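Long-range contacts in inorganic pyrophosphatase (Thermus thermophilus, PDB 2PRD), which catalyses the hydrolysis of inorganic pyrophosphate to two phosphate ions, with magnesium as cofactor, and works as a homohexamer: residues 6-11 against 56-61; 18-23 against 81-86. One frame throughout, in Å; residues are numbered along the deposited sequence.

Contact 1 (6-11 against 56-61)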
loop_
_atom_site.group_PDB
_atom_site.type_symbol
_atom_site.label_atom_id
_atom_site.label_comp_id
_atom_site.label_asym_id
_atom_site.label_seq_id
_atom_site.Cartn_x
_atom_site.Cartn_y
_atom_site.Cartn_z
ATOM N N LEU A 6 -4.966 17.321 -26.205
ATOM C CA LEU A 6 -6.338 17.256 -25.707
ATOM C C LEU A 6 -6.756 18.711 -25.464
ATOM O O LEU A 6 -5.886 19.565 -25.298
ATOM C CB LEU A 6 -6.256 16.576 -24.337
ATOM C CG LEU A 6 -6.097 15.050 -24.415
ATOM C CD1 LEU A 6 -6.534 14.471 -23.078
ATOM C CD2 LEU A 6 -6.985 14.502 -25.495
ATOM N N PRO A 7 -8.051 18.948 -25.445
ATOM C CA PRO A 7 -8.602 20.285 -25.211
ATOM C C PRO A 7 -8.277 20.697 -23.787
ATOM O O PRO A 7 -8.295 19.812 -22.924
ATOM C CB PRO A 7 -10.103 20.102 -25.376
ATOM C CG PRO A 7 -10.285 18.786 -26.062
ATOM C CD PRO A 7 -9.097 17.934 -25.681
ATOM N N VAL A 8 -8.050 21.984 -23.595
ATOM C CA VAL A 8 -7.698 22.484 -22.271
ATOM C C VAL A 8 -8.893 22.559 -21.347
ATOM O O VAL A 8 -8.715 22.690 -20.120
ATOM C CB VAL A 8 -6.996 23.851 -22.335
ATOM C CG1 VAL A 8 -7.965 24.867 -22.892
ATOM C CG2 VAL A 8 -6.546 24.244 -20.932
ATOM N N GLY A 9 -10.074 22.534 -21.912
ATOM C CA GLY A 9 -11.306 22.560 -21.127
ATOM C C GLY A 9 -12.100 23.829 -21.260
ATOM O O GLY A 9 -11.573 24.923 -21.397
ATOM N N ASP A 10 -13.399 23.682 -21.141
ATOM C CA ASP A 10 -14.378 24.753 -21.270
ATOM C C ASP A 10 -14.428 25.813 -20.200
ATOM O O ASP A 10 -14.953 26.917 -20.441
ATOM C CB ASP A 10 -15.773 24.074 -21.395
ATOM C CG ASP A 10 -15.879 23.432 -22.782
ATOM O OD1 ASP A 10 -15.536 24.128 -23.775
ATOM O OD2 ASP A 10 -16.294 22.249 -22.844
ATOM N N LYS A 11 -13.926 25.497 -19.030
ATOM C CA LYS A 11 -13.934 26.369 -17.855
ATOM C C LYS A 11 -12.586 27.040 -17.654
ATOM O O LYS A 11 -12.311 27.623 -16.605
ATOM C CB LYS A 11 -14.317 25.541 -16.613
ATOM C CG LYS A 11 -15.662 24.827 -16.739
ATOM C CD LYS A 11 -15.880 23.898 -15.554
ATOM C CE LYS A 11 -16.511 22.588 -16.035
ATOM N NZ LYS A 11 -17.269 21.883 -14.949
ATOM N N GLY A 56 1.774 17.015 -13.581
ATOM C CA GLY A 56 1.398 16.639 -14.989
ATOM C C GLY A 56 1.495 17.954 -15.765
ATOM O O GLY A 56 2.117 18.846 -15.218
ATOM N N PHE A 57 0.843 17.975 -16.892
ATOM C CA PHE A 57 0.895 19.172 -17.744
ATOM C C PHE A 57 -0.462 19.585 -18.214
ATOM O O PHE A 57 -1.342 18.706 -18.194
ATOM C CB PHE A 57 1.827 18.832 -18.944
ATOM C CG PHE A 57 1.297 17.830 -19.928
ATOM C CD1 PHE A 57 0.396 18.167 -20.930
ATOM C CD2 PHE A 57 1.720 16.507 -19.891
ATOM C CE1 PHE A 57 -0.098 17.245 -21.810
ATOM C CE2 PHE A 57 1.229 15.558 -20.767
ATOM C CZ PHE A 57 0.333 15.922 -21.753
ATOM N N ILE A 58 -0.622 20.845 -18.664
ATOM C CA ILE A 58 -1.941 21.270 -19.215
ATOM C C ILE A 58 -1.957 21.032 -20.703
ATOM O O ILE A 58 -1.088 21.615 -21.363
ATOM C CB ILE A 58 -2.240 22.743 -18.848
ATOM C CG1 ILE A 58 -2.193 22.946 -17.322
ATOM C CG2 ILE A 58 -3.653 23.061 -19.377
ATOM C CD1 ILE A 58 -2.613 24.336 -16.839
ATOM N N PRO A 59 -2.800 20.187 -21.285
ATOM C CA PRO A 59 -2.800 19.941 -22.717
ATOM C C PRO A 59 -3.156 21.190 -23.521
ATOM O O PRO A 59 -3.946 22.028 -23.039
ATOM C CB PRO A 59 -3.768 18.775 -22.870
ATOM C CG PRO A 59 -4.687 18.909 -21.680
ATOM C CD PRO A 59 -3.824 19.409 -20.567
ATOM N N SER A 60 -2.557 21.352 -24.709
ATOM C CA SER A 60 -2.829 22.501 -25.562
ATOM C C SER A 60 -2.396 23.845 -25.004
ATOM O O SER A 60 -3.169 24.817 -25.032
ATOM C CB SER A 60 -4.339 22.643 -25.786
ATOM O OG SER A 60 -4.749 21.550 -26.626
ATOM N N THR A 61 -1.206 23.851 -24.459
ATOM C CA THR A 61 -0.602 25.062 -23.898
ATOM C C THR A 61 0.875 24.927 -24.316
ATOM O O THR A 61 1.323 23.822 -24.678
ATOM C CB THR A 61 -0.707 25.301 -22.412
ATOM O OG1 THR A 61 -0.076 24.233 -21.687
ATOM C CG2 THR A 61 -2.136 25.426 -21.910
#
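Ile58 and Val8 meet where strand 54-57 of the pyrophosphatase beta-barrel runs out into a loop and packs against the N-terminal segment that leads into strand 15-22. A loop and the end of a strand with the turn after it can hold each other through one polar bond and a few well-placed carbons, and this pair illustrates how. At Ile58 the branch methyl CG2 comes up against CG2 of Val8 at 3.5 Å, tighter than an ordinary van der Waals distance, the two side chains meeting at a slant. The Val8 methyl reaches it because chi1 of 64° turns CG2 anti to the backbone N while CG1 takes the place between N and the carbonyl carbon. Ile58 also packs on Val16 and Met18 of strand 15-22.

Pro59 follows with its ring turned to the N-terminal segment: its CB touches both CB of Leu6, at 3.6 Å, and O of Leu6, at 3.3 Å. The carbonyl O of Pro59 touches CB of Val8 at 3.6 Å. Ser60 then supplies the polar link, its hydroxyl OG donating to O of Leu6 over 2.6 Å from above the carbonyl plane, 39° out of it. An alanine here would lose that donor, and the Leu6 carbonyl would probably be left without its mate across the contact, the two segments then held by apolar packing alone. Beyond Ser60 comes Thr61, which lies against Cys168 and Ile169 of helix 158-173. Its OG1 is hydrogen-bonded to N of Leu69 and also donates back to O of Ile58 at 2.8 Å, approaching 31° out of that carbonyl's plane.

Contact 2 (18-23 against 81-86)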
loop_
_atom_site.group_PDB
_atom_site.type_symbol
_atom_site.label_atom_id
_atom_site.label_comp_id
_atom_site.label_asym_id
_atom_site.label_seq_id
_atom_site.Cartn_x
_atom_site.Cartn_y
_atom_site.Cartn_z
ATOM N N MET A 18 -5.778 18.559 -16.996
ATOM C CA MET A 18 -4.384 18.258 -16.699
ATOM C C MET A 18 -4.158 16.753 -16.946
ATOM O O MET A 18 -5.045 15.968 -16.592
ATOM C CB MET A 18 -3.921 18.631 -15.283
ATOM C CG MET A 18 -3.324 20.023 -15.189
ATOM S SD MET A 18 -2.476 20.375 -13.657
ATOM C CE MET A 18 -1.501 18.865 -13.530
ATOM N N VAL A 19 -3.061 16.422 -17.587
ATOM C CA VAL A 19 -2.671 15.009 -17.797
ATOM C C VAL A 19 -1.660 14.735 -16.668
ATOM O O VAL A 19 -0.644 15.418 -16.541
ATOM C CB VAL A 19 -2.037 14.785 -19.160
ATOM C CG1 VAL A 19 -1.743 13.291 -19.358
ATOM C CG2 VAL A 19 -3.076 15.168 -20.216
ATOM N N ILE A 20 -2.004 13.759 -15.829
ATOM C CA ILE A 20 -1.168 13.404 -14.692
ATOM C C ILE A 20 -0.047 12.515 -15.226
ATOM O O ILE A 20 -0.300 11.642 -16.037
ATOM C CB ILE A 20 -1.897 12.611 -13.593
ATOM C CG1 ILE A 20 -2.975 13.464 -12.922
ATOM C CG2 ILE A 20 -0.877 12.152 -12.557
ATOM C CD1 ILE A 20 -2.581 14.939 -12.829
ATOM N N GLU A 21 1.171 12.866 -14.798
ATOM C CA GLU A 21 2.351 12.105 -15.179
ATOM C C GLU A 21 2.877 11.354 -13.953
ATOM O O GLU A 21 3.147 10.152 -14.078
ATOM C CB GLU A 21 3.458 12.943 -15.766
ATOM C CG GLU A 21 3.026 13.316 -17.221
ATOM C CD GLU A 21 3.982 14.382 -17.724
ATOM O OE1 GLU A 21 4.372 15.239 -16.906
ATOM O OE2 GLU A 21 4.319 14.274 -18.912
ATOM N N VAL A 22 2.981 12.111 -12.855
ATOM C CA VAL A 22 3.501 11.451 -11.621
ATOM C C VAL A 22 2.555 11.519 -10.480
ATOM O O VAL A 22 2.215 12.631 -10.064
ATOM C CB VAL A 22 4.804 12.225 -11.211
ATOM C CG1 VAL A 22 5.598 11.489 -10.108
ATOM C CG2 VAL A 22 5.777 12.479 -12.343
ATOM N N PRO A 23 2.075 10.365 -9.964
ATOM C CA PRO A 23 1.229 10.382 -8.779
ATOM C C PRO A 23 1.949 10.947 -7.539
ATOM O O PRO A 23 3.178 10.891 -7.290
ATOM C CB PRO A 23 0.959 8.891 -8.545
ATOM C CG PRO A 23 1.161 8.246 -9.866
ATOM C CD PRO A 23 2.357 9.004 -10.454
ATOM N N PRO A 81 -0.716 7.765 -13.641
ATOM C CA PRO A 81 -0.174 8.344 -14.860
ATOM C C PRO A 81 -1.127 8.187 -16.013
ATOM O O PRO A 81 -1.688 7.066 -16.207
ATOM C CB PRO A 81 1.141 7.593 -15.114
ATOM C CG PRO A 81 1.463 6.967 -13.791
ATOM C CD PRO A 81 0.118 6.686 -13.093
ATOM N N GLY A 82 -1.278 9.226 -16.792
ATOM C CA GLY A 82 -2.127 9.173 -17.983
ATOM C C GLY A 82 -3.580 9.448 -17.831
ATOM O O GLY A 82 -4.290 9.368 -18.870
ATOM N N VAL A 83 -4.068 9.748 -16.642
ATOM C CA VAL A 83 -5.484 10.083 -16.477
ATOM C C VAL A 83 -5.617 11.599 -16.593
ATOM O O VAL A 83 -4.643 12.325 -16.354
ATOM C CB VAL A 83 -6.091 9.576 -15.158
ATOM C CG1 VAL A 83 -5.694 8.132 -14.865
ATOM C CG2 VAL A 83 -5.698 10.440 -14.006
ATOM N N VAL A 84 -6.810 12.024 -17.031
ATOM C CA VAL A 84 -7.111 13.440 -17.196
ATOM C C VAL A 84 -7.942 13.954 -16.057
ATOM O O VAL A 84 -8.939 13.287 -15.722
ATOM C CB VAL A 84 -7.882 13.658 -18.527
ATOM C CG1 VAL A 84 -8.209 15.139 -18.633
ATOM C CG2 VAL A 84 -7.029 13.263 -19.728
ATOM N N VAL A 85 -7.575 15.079 -15.440
ATOM C CA VAL A 85 -8.454 15.517 -14.309
ATOM C C VAL A 85 -8.667 16.989 -14.458
ATOM O O VAL A 85 -7.793 17.681 -15.011
ATOM C CB VAL A 85 -7.800 15.097 -12.984
ATOM C CG1 VAL A 85 -6.276 15.194 -13.063
ATOM C CG2 VAL A 85 -8.206 15.947 -11.792
ATOM N N GLU A 86 -9.805 17.498 -14.083
ATOM C CA GLU A 86 -10.114 18.930 -14.088
ATOM C C GLU A 86 -9.527 19.435 -12.761
ATOM O O GLU A 86 -9.795 18.927 -11.662
ATOM C CB GLU A 86 -11.621 19.134 -14.002
ATOM C CG GLU A 86 -12.261 18.767 -15.324
ATOM C CD GLU A 86 -13.738 18.462 -15.067
ATOM O OE1 GLU A 86 -14.066 17.307 -14.698
ATOM O OE2 GLU A 86 -14.508 19.439 -15.220
#
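Chi1 of 35° places CG1 of Val85 between its backbone N and carbonyl carbon, directed at Ile20, whose CG1 lies beside its own backbone N at chi1 -66°. The two side chains cross at an angle, CG1 of Val85 standing 3.7 Å from CD1 of Ile20 and equally close to CG1, so that one methyl touches both carbons. A looser touch between CG1 of Ile20 and CG2 of Val83 extends this apolar patch. Val83, Val84 and Val85 in turn pack on Ile39, Leu36 and Leu41 of a neighbouring subunit, which brings the hexamer interface right up to this edge.

The backbones here pair as antiparallel strands, 15-22 with 84-97, in the curled sheet that forms the barrel of the family. Met18 and Val85 make a hydrogen-bonded pair: N of Val85 reaches O of Met18 at 2.9 Å, and N of Met18 bonds back to O of Val85 at 3.0 Å. Next to it Val19 and Val84 form a non-hydrogen-bonded pair, where CA of Val84 adds a CH...O contact to the same Met18 oxygen. N of Ile20 then meets O of Val83 almost head-on, with an N-H...O angle of 177°. The last bond runs from N of Gly82 to O of Ile20, at 2.7 Å, and just before it in the chain Pro81 takes up proline packing.

The rings of Pro23 and Pro81 cross at about a right angle, CG of the former 3.7 Å from CD of the latter, and CB of Pro81 approaches O of Glu21, a buried oxygen without a hydrogen-bond partner, at 3.4 Å. Glu21 and Val22 both face Tyr55, a classic beta bulge, and OE2 of Glu21 accepts from N of Tyr32.

How the contacts relate
From the N terminus, the chain passes through 6-11 and enters strand 15-22, whose latter part, with Pro23 just after it, makes up 18-23. It returns to contact 1 at 56-61, closing a long loop, and reaches 81-86 to close contact 2. The two loops cross, because the segments alternate. Strand 15-22 lies between strand 54-57 and strand 84-97 in the sheet. Where the contacts meet, O of Phe57 and N of Val19 are 2.9 Å apart, a probable hydrogen bond, and CD1 of Leu6 packs on CG2 of Val84. Contact 1 ties the N-terminal loop to the segment following strand 54-57, the neighbour on one flank of strand 15-22; contact 2 pairs the other flank with strand 84-97.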